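Local coordinates for protein tryptophan--tRNA ligase (Campylobacter jejuni subsp. jejuni, PDB 3TZL) that probably catalyses the ATP-dependent attachment of tryptophan to its cognate tRNA, working as a homodimer, at residues Gln252-Tyr255 with Gly259-Tyr262; Ile238-Leu241 with Gly247-Glu250; Asn199-Phe204 with Lys211-Ser216. All coordinates share one frame; numbering follows the deposited sequence.

Interaction 1: residues Gln252-Tyr255 with Gly259-Tyr262; sequences QIRY and GEGY
Arg254 and Glu260 clasp each other side-on across the turn after helix 245-257. NE of Arg254 donates to OE1 of Glu260 at 3.2 Å, and NH2 of Arg254 donates to OE2 of Glu260 at 3.0 Å. The second bond is the straighter, 165° at the hydrogen; it lies close to the guanidinium plane and uses the syn lone pair of OE2. The two flat groups are only 20° apart, so two nitrogens grip two oxygens and fix the rotation of both ends. A bend at chi3 (66°) turns the Arg254 guanidinium toward the carboxylate, whereas Glu260 runs extended beyond CG. This close grip is on the partly exposed side of the contact, where Tyr268 adds a cation-pi contact to Arg254.

The buried side is looser across the segments. CE1 of Tyr255 comes no nearer than 4.4 Å to CE1 of Tyr262. Tyr255 also stacks on Phe265 and meets Phe236 edge-to-face. The whole is a bidentate, side-on Arg-Glu salt bridge across the short loop joining helix 245-257 to helix 262-276, with Gly261 as N-cap of the latter.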
loop_
_atom_site.group_PDB
_atom_site.type_symbol
_atom_site.label_atom_id
_atom_site.label_comp_id
_atom_site.label_asym_id
_atom_site.label_seq_id
_atom_site.Cartn_x
_atom_site.Cartn_y
_atom_site.Cartn_z
ATOM N N GLN B 252 -53.538 -5.416 -13.752
ATOM C CA GLN B 252 -53.941 -4.829 -15.023
ATOM C C GLN B 252 -55.452 -4.857 -15.212
ATOM O O GLN B 252 -56.028 -3.946 -15.811
ATOM C CB GLN B 252 -53.245 -5.564 -16.159
ATOM C CG GLN B 252 -53.613 -5.094 -17.547
ATOM C CD GLN B 252 -52.883 -5.899 -18.607
ATOM O OE1 GLN B 252 -51.871 -6.563 -18.316
ATOM N NE2 GLN B 252 -53.388 -5.856 -19.840
ATOM N N ILE B 253 -56.088 -5.899 -14.688
ATOM C CA ILE B 253 -57.538 -6.013 -14.774
ATOM C C ILE B 253 -58.138 -4.899 -13.934
ATOM O O ILE B 253 -59.136 -4.283 -14.325
ATOM C CB ILE B 253 -58.025 -7.385 -14.265
ATOM C CG1 ILE B 253 -57.753 -8.472 -15.309
ATOM C CG2 ILE B 253 -59.500 -7.355 -13.916
ATOM C CD1 ILE B 253 -57.771 -9.884 -14.738
ATOM N N ARG B 254 -57.511 -4.634 -12.787
ATOM C CA ARG B 254 -57.973 -3.583 -11.883
ATOM C C ARG B 254 -57.847 -2.206 -12.533
ATOM O O ARG B 254 -58.735 -1.363 -12.379
ATOM C CB ARG B 254 -57.225 -3.655 -10.544
ATOM C CG ARG B 254 -57.670 -4.828 -9.678
ATOM C CD ARG B 254 -56.694 -5.096 -8.543
ATOM N NE ARG B 254 -56.659 -4.011 -7.570
ATOM C CZ ARG B 254 -55.798 -3.951 -6.558
ATOM N NH1 ARG B 254 -54.902 -4.918 -6.381
ATOM N NH2 ARG B 254 -55.832 -2.922 -5.720
ATOM N N TYR B 255 -56.757 -2.003 -13.272
ATOM C CA TYR B 255 -56.553 -0.788 -14.067
ATOM C C TYR B 255 -57.611 -0.605 -15.150
ATOM O O TYR B 255 -58.275 0.430 -15.207
ATOM C CB TYR B 255 -55.161 -0.786 -14.706
ATOM C CG TYR B 255 -54.071 -0.136 -13.866
ATOM C CD1 TYR B 255 -53.403 0.992 -14.326
ATOM C CD2 TYR B 255 -53.708 -0.652 -12.619
ATOM C CE1 TYR B 255 -52.409 1.593 -13.587
ATOM C CE2 TYR B 255 -52.696 -0.051 -11.857
ATOM C CZ TYR B 255 -52.055 1.077 -12.355
ATOM O OH TYR B 255 -51.051 1.704 -11.645
ATOM N N GLY B 259 -62.829 2.253 -11.390
ATOM C CA GLY B 259 -63.411 2.120 -10.064
ATOM C C GLY B 259 -62.385 2.213 -8.940
ATOM O O GLY B 259 -62.756 2.382 -7.781
ATOM N N GLU B 260 -61.102 2.091 -9.283
ATOM C CA GLU B 260 -60.006 2.323 -8.332
ATOM C C GLU B 260 -59.068 3.434 -8.804
ATOM O O GLU B 260 -58.604 3.425 -9.946
ATOM C CB GLU B 260 -59.205 1.045 -8.086
ATOM C CG GLU B 260 -60.005 -0.072 -7.431
ATOM C CD GLU B 260 -59.145 -1.281 -7.087
ATOM O OE1 GLU B 260 -59.434 -2.388 -7.595
ATOM O OE2 GLU B 260 -58.184 -1.119 -6.302
ATOM N N GLY B 261 -58.779 4.380 -7.915
ATOM C CA GLY B 261 -57.951 5.523 -8.259
ATOM C C GLY B 261 -56.483 5.257 -8.026
ATOM O O GLY B 261 -56.122 4.246 -7.431
ATOM N N TYR B 262 -55.636 6.174 -8.489
ATOM C CA TYR B 262 -54.188 6.030 -8.355
ATOM C C TYR B 262 -53.729 6.085 -6.894
ATOM O O TYR B 262 -52.707 5.500 -6.535
ATOM C CB TYR B 262 -53.466 7.123 -9.148
ATOM C CG TYR B 262 -53.544 6.981 -10.652
ATOM C CD1 TYR B 262 -52.890 5.943 -11.299
ATOM C CD2 TYR B 262 -54.247 7.910 -11.432
ATOM C CE1 TYR B 262 -52.932 5.815 -12.669
ATOM C CE2 TYR B 262 -54.293 7.792 -12.811
ATOM C CZ TYR B 262 -53.629 6.736 -13.422
ATOM O OH TYR B 262 -53.657 6.584 -14.788
#

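Interaction 2: residues Ile238-Leu241 with Gly247-Glu250; sequences IAKL and GQKE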
loop_
_atom_site.group_PDB
_atom_site.type_symbol
_atom_site.label_atom_id
_atom_site.label_comp_id
_atom_site.label_asym_id
_atom_site.label_seq_id
_atom_site.Cartn_x
_atom_site.Cartn_y
_atom_site.Cartn_z
ATOM N N ILE B 238 -43.561 0.125 -11.806
ATOM C CA ILE B 238 -42.822 -0.260 -10.611
ATOM C C ILE B 238 -43.431 -1.487 -9.914
ATOM O O ILE B 238 -42.706 -2.343 -9.406
ATOM C CB ILE B 238 -42.696 0.910 -9.621
ATOM C CG1 ILE B 238 -41.874 2.041 -10.242
ATOM C CG2 ILE B 238 -42.024 0.463 -8.316
ATOM C CD1 ILE B 238 -41.948 3.315 -9.451
ATOM N N ALA B 239 -44.756 -1.585 -9.907
ATOM C CA ALA B 239 -45.417 -2.742 -9.306
ATOM C C ALA B 239 -45.025 -4.049 -10.002
ATOM O O ALA B 239 -44.907 -5.084 -9.346
ATOM C CB ALA B 239 -46.921 -2.570 -9.318
ATOM N N LYS B 240 -44.824 -3.988 -11.319
ATOM C CA LYS B 240 -44.480 -5.163 -12.129
ATOM C C LYS B 240 -43.316 -5.958 -11.553
ATOM O O LYS B 240 -43.282 -7.186 -11.659
ATOM C CB LYS B 240 -44.119 -4.755 -13.561
ATOM C CG LYS B 240 -45.267 -4.203 -14.374
ATOM C CD LYS B 240 -44.778 -3.628 -15.699
ATOM C CE LYS B 240 -44.252 -4.714 -16.628
ATOM N NZ LYS B 240 -45.353 -5.574 -17.141
ATOM N N LEU B 241 -42.372 -5.240 -10.947
ATOM C CA LEU B 241 -41.135 -5.812 -10.439
ATOM C C LEU B 241 -41.389 -6.803 -9.319
ATOM O O LEU B 241 -40.579 -7.697 -9.066
ATOM C CB LEU B 241 -40.234 -4.692 -9.907
ATOM C CG LEU B 241 -39.803 -3.601 -10.885
ATOM C CD1 LEU B 241 -39.087 -2.491 -10.150
ATOM C CD2 LEU B 241 -38.898 -4.194 -11.960
ATOM N N GLY B 247 -49.958 -12.066 -11.378
ATOM C CA GLY B 247 -50.115 -10.987 -10.420
ATOM C C GLY B 247 -50.296 -9.673 -11.161
ATOM O O GLY B 247 -51.157 -8.858 -10.808
ATOM N N GLN B 248 -49.488 -9.484 -12.204
ATOM C CA GLN B 248 -49.542 -8.280 -13.024
ATOM C C GLN B 248 -50.866 -8.241 -13.741
ATOM O O GLN B 248 -51.517 -7.193 -13.849
ATOM C CB GLN B 248 -48.410 -8.279 -14.054
ATOM C CG GLN B 248 -47.033 -8.456 -13.462
ATOM C CD GLN B 248 -45.948 -8.542 -14.523
ATOM O OE1 GLN B 248 -46.220 -8.436 -15.719
ATOM N NE2 GLN B 248 -44.710 -8.744 -14.087
ATOM N N LYS B 249 -51.271 -9.407 -14.221
ATOM C CA LYS B 249 -52.534 -9.545 -14.927
ATOM C C LYS B 249 -53.707 -9.139 -14.036
ATOM O O LYS B 249 -54.617 -8.434 -14.482
ATOM C CB LYS B 249 -52.697 -10.981 -15.414
ATOM C CG LYS B 249 -53.879 -11.165 -16.334
ATOM C CD LYS B 249 -53.854 -10.123 -17.444
ATOM C CE LYS B 249 -55.145 -10.165 -18.236
ATOM N NZ LYS B 249 -55.149 -9.230 -19.405
ATOM N N GLU B 250 -53.697 -9.581 -12.782
ATOM C CA GLU B 250 -54.761 -9.198 -11.857
ATOM C C GLU B 250 -54.753 -7.692 -11.575
ATOM O O GLU B 250 -55.813 -7.078 -11.458
ATOM C CB GLU B 250 -54.691 -10.010 -10.562
ATOM C CG GLU B 250 -55.115 -11.460 -10.731
ATOM C CD GLU B 250 -54.979 -12.275 -9.455
ATOM O OE1 GLU B 250 -54.383 -11.764 -8.479
ATOM O OE2 GLU B 250 -55.465 -13.429 -9.437
#
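Gln248 reaches from helix 245-257 to Lys240, meeting both its backbone carbonyl and its ammonium group. The Gln248 CB points at the opposite segment, and CG is anti to the carbonyl carbon (chi1 -54°). From there the chain runs extended (chi2 176°), so CB and CG serve as a straight arm and the touching is left to the amide. CD of Gln248 is about equally far from both polar atoms of Lys240, 4.0 Å from NZ and 4.1 Å from O. At the tip the two branches part. OE1 of Gln248 faces NZ of Lys240 at 3.3 Å, a weak hydrogen bond. NE2 of Gln248 donates weakly to O of Lys240, at 3.2 Å and bent to 127° at the hydrogen; its stronger partner is the carbonyl O of Leu243, in the link between the helices. CB of Lys240 also comes within 4.1 Å of NE2 of Gln248.

Lys240 answers by curling: its chain bends at both chi3 and chi4, and the two side chains cross at about a right angle. Lys240 is exposed, consistent with a light surface clasp. It joins the chain running on from helix 234-239 to the first half of helix 245-257, while on the inner side Ile238 and Leu241 pack against helix 18-30, and Ile238 and Ala239 rest on Leu269 of helix 262-276.

Interaction 3: residues Asn199-Phe204 with Lys211-Ser216; sequences NTIDIF and KKQISS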
loop_
_atom_site.group_PDB
_atom_site.type_symbol
_atom_site.label_atom_id
_atom_site.label_comp_id
_atom_site.label_asym_id
_atom_site.label_seq_id
_atom_site.Cartn_x
_atom_site.Cartn_y
_atom_site.Cartn_z
ATOM N N ASN B 199 -35.128 10.306 -7.060
ATOM C CA ASN B 199 -36.363 9.711 -7.525
ATOM C C ASN B 199 -36.461 8.245 -7.102
ATOM O O ASN B 199 -37.096 7.437 -7.784
ATOM C CB ASN B 199 -36.465 9.846 -9.050
ATOM C CG ASN B 199 -35.391 9.061 -9.784
ATOM O OD1 ASN B 199 -34.497 8.462 -9.174
ATOM N ND2 ASN B 199 -35.482 9.048 -11.109
ATOM N N THR B 200 -35.816 7.905 -5.986
ATOM C CA THR B 200 -35.628 6.505 -5.624
ATOM C C THR B 200 -36.748 5.926 -4.761
ATOM O O THR B 200 -37.530 6.642 -4.165
ATOM C CB THR B 200 -34.260 6.272 -4.914
ATOM O OG1 THR B 200 -34.259 6.903 -3.628
ATOM C CG2 THR B 200 -33.126 6.848 -5.737
ATOM N N ILE B 201 -36.814 4.604 -4.722
ATOM C CA ILE B 201 -37.587 3.892 -3.717
ATOM C C ILE B 201 -36.604 2.989 -2.982
ATOM O O ILE B 201 -36.031 2.068 -3.572
ATOM C CB ILE B 201 -38.713 3.079 -4.339
ATOM C CG1 ILE B 201 -39.806 4.013 -4.848
ATOM C CG2 ILE B 201 -39.310 2.113 -3.320
ATOM C CD1 ILE B 201 -40.840 3.316 -5.689
ATOM N N ASP B 202 -36.389 3.290 -1.704
ATOM C CA ASP B 202 -35.356 2.633 -0.909
ATOM C C ASP B 202 -35.839 1.320 -0.290
ATOM O O ASP B 202 -37.036 1.123 -0.049
ATOM C CB ASP B 202 -34.820 3.583 0.174
ATOM C CG ASP B 202 -34.259 4.877 -0.410
ATOM O OD1 ASP B 202 -33.750 4.858 -1.546
ATOM O OD2 ASP B 202 -34.338 5.922 0.267
ATOM N N ILE B 203 -34.885 0.429 -0.045
ATOM C CA ILE B 203 -35.165 -0.920 0.420
ATOM C C ILE B 203 -35.228 -0.988 1.932
ATOM O O ILE B 203 -36.069 -1.681 2.493
ATOM C CB ILE B 203 -34.058 -1.876 -0.033
ATOM C CG1 ILE B 203 -34.061 -1.984 -1.558
ATOM C CG2 ILE B 203 -34.226 -3.237 0.611
ATOM C CD1 ILE B 203 -32.954 -2.854 -2.102
ATOM N N PHE B 204 -34.324 -0.268 2.585
ATOM C CA PHE B 204 -34.163 -0.370 4.021
ATOM C C PHE B 204 -34.568 0.910 4.747
ATOM O O PHE B 204 -33.887 1.359 5.655
ATOM C CB PHE B 204 -32.719 -0.764 4.361
ATOM C CG PHE B 204 -32.321 -2.098 3.798
ATOM C CD1 PHE B 204 -32.866 -3.267 4.305
ATOM C CD2 PHE B 204 -31.420 -2.186 2.752
ATOM C CE1 PHE B 204 -32.512 -4.497 3.784
ATOM C CE2 PHE B 204 -31.075 -3.415 2.218
ATOM C CZ PHE B 204 -31.623 -4.571 2.743
ATOM N N LYS B 211 -43.655 5.214 2.265
ATOM C CA LYS B 211 -44.929 5.870 1.970
ATOM C C LYS B 211 -44.705 7.212 1.274
ATOM O O LYS B 211 -45.373 7.538 0.293
ATOM C CB LYS B 211 -45.744 6.061 3.255
ATOM C CG LYS B 211 -47.194 6.484 3.036
ATOM C CD LYS B 211 -47.908 6.735 4.362
ATOM C CE LYS B 211 -49.366 7.157 4.162
ATOM N NZ LYS B 211 -49.920 7.843 5.367
ATOM N N LYS B 212 -43.739 7.970 1.779
ATOM C CA LYS B 212 -43.393 9.283 1.246
ATOM C C LYS B 212 -42.859 9.170 -0.183
ATOM O O LYS B 212 -43.266 9.916 -1.073
ATOM C CB LYS B 212 -42.347 9.930 2.160
ATOM C CG LYS B 212 -42.146 11.426 1.986
ATOM C CD LYS B 212 -41.039 11.930 2.921
ATOM C CE LYS B 212 -39.667 11.327 2.549
ATOM N NZ LYS B 212 -38.547 11.718 3.475
ATOM N N GLN B 213 -41.956 8.222 -0.401
ATOM C CA GLN B 213 -41.355 8.033 -1.716
ATOM C C GLN B 213 -42.386 7.568 -2.727
ATOM O O GLN B 213 -42.435 8.067 -3.849
ATOM C CB GLN B 213 -40.196 7.048 -1.628
ATOM C CG GLN B 213 -39.038 7.636 -0.843
ATOM C CD GLN B 213 -37.862 6.698 -0.685
ATOM O OE1 GLN B 213 -37.972 5.479 -0.878
ATOM N NE2 GLN B 213 -36.719 7.267 -0.323
ATOM N N ILE B 214 -43.218 6.617 -2.322
ATOM C CA ILE B 214 -44.231 6.081 -3.217
ATOM C C ILE B 214 -45.275 7.141 -3.539
ATOM O O ILE B 214 -45.752 7.228 -4.663
ATOM C CB ILE B 214 -44.866 4.813 -2.631
ATOM C CG1 ILE B 214 -43.902 3.626 -2.791
ATOM C CG2 ILE B 214 -46.152 4.490 -3.322
ATOM C CD1 ILE B 214 -44.367 2.395 -2.089
ATOM N N SER B 215 -45.608 7.966 -2.552
ATOM C CA SER B 215 -46.595 9.026 -2.744
ATOM C C SER B 215 -46.159 9.997 -3.828
ATOM O O SER B 215 -46.986 10.577 -4.523
ATOM C CB SER B 215 -46.819 9.790 -1.442
ATOM O OG SER B 215 -48.157 9.664 -1.004
ATOM N N SER B 216 -44.847 10.153 -3.972
ATOM C CA SER B 216 -44.269 11.115 -4.897
ATOM C C SER B 216 -44.278 10.628 -6.329
ATOM O O SER B 216 -43.875 11.362 -7.226
ATOM C CB SER B 216 -42.827 11.440 -4.498
ATOM O OG SER B 216 -41.940 10.384 -4.855
#
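The amide of Gln213 and the carboxylate of Asp202 stand almost upright to each other, their planes 78° apart. NE2 of Gln213 donates to OD2 of Asp202 at 2.8 Å, nearly straight at 169°. The acceptor lies in the amide plane, yet the donor comes from above the carboxylate plane. Over the flat of the amide sits a backbone oxygen, O of Thr200, 3.5 Å from CD of Gln213. The other branch, OE1 of Gln213, accepts from the backbone N of Asp202, also at 2.8 Å. One glutamine thus holds both the main chain and the side chain of a single aspartate, which fixes the rotation of its amide. The carboxylate gains another partner within its own segment: OG1 of Thr200 donates to OD1 of Asp202 at 3.0 Å, meeting it on the syn side but tilted out of plane. Asp202 is buried, and each of its carboxylate oxygens receives one of these hydrogen bonds.

Gln213 gets there by an extended chain beyond CG (chi2 179°). Beside it, CD1 of Ile201 packs against CG1 of Ile214 at 4.2 Å. The contact ties the loop that follows the KMSKS motif to helix 207-215; Ile201 continues onto Ile18 of helix 18-30, and Ile214 onto Leu269 and Asn270 of helix 262-276.

The three contacts follow one another along the chain, interaction 3 first, then 2, then 1. Interactions 1 and 2 share helix 245-257, and their centres are 12 Å apart. Interactions 2 and 3 meet directly, CD1 of Ile238 packing on CD1 of Ile201 at 3.9 Å, although their centres are 18 Å apart. Interactions 1 and 3 do not touch; about 7 Å separates their nearest atoms. Interaction 3 is closest to the nucleotide: the Thr200 side chain is about 5 Å from the bound ADP and about 4 Å from the side chain of Met193 in the KMSKS motif. The Lys240 side chain is about 13 Å from ADP, and interaction 1 lies away from the active site.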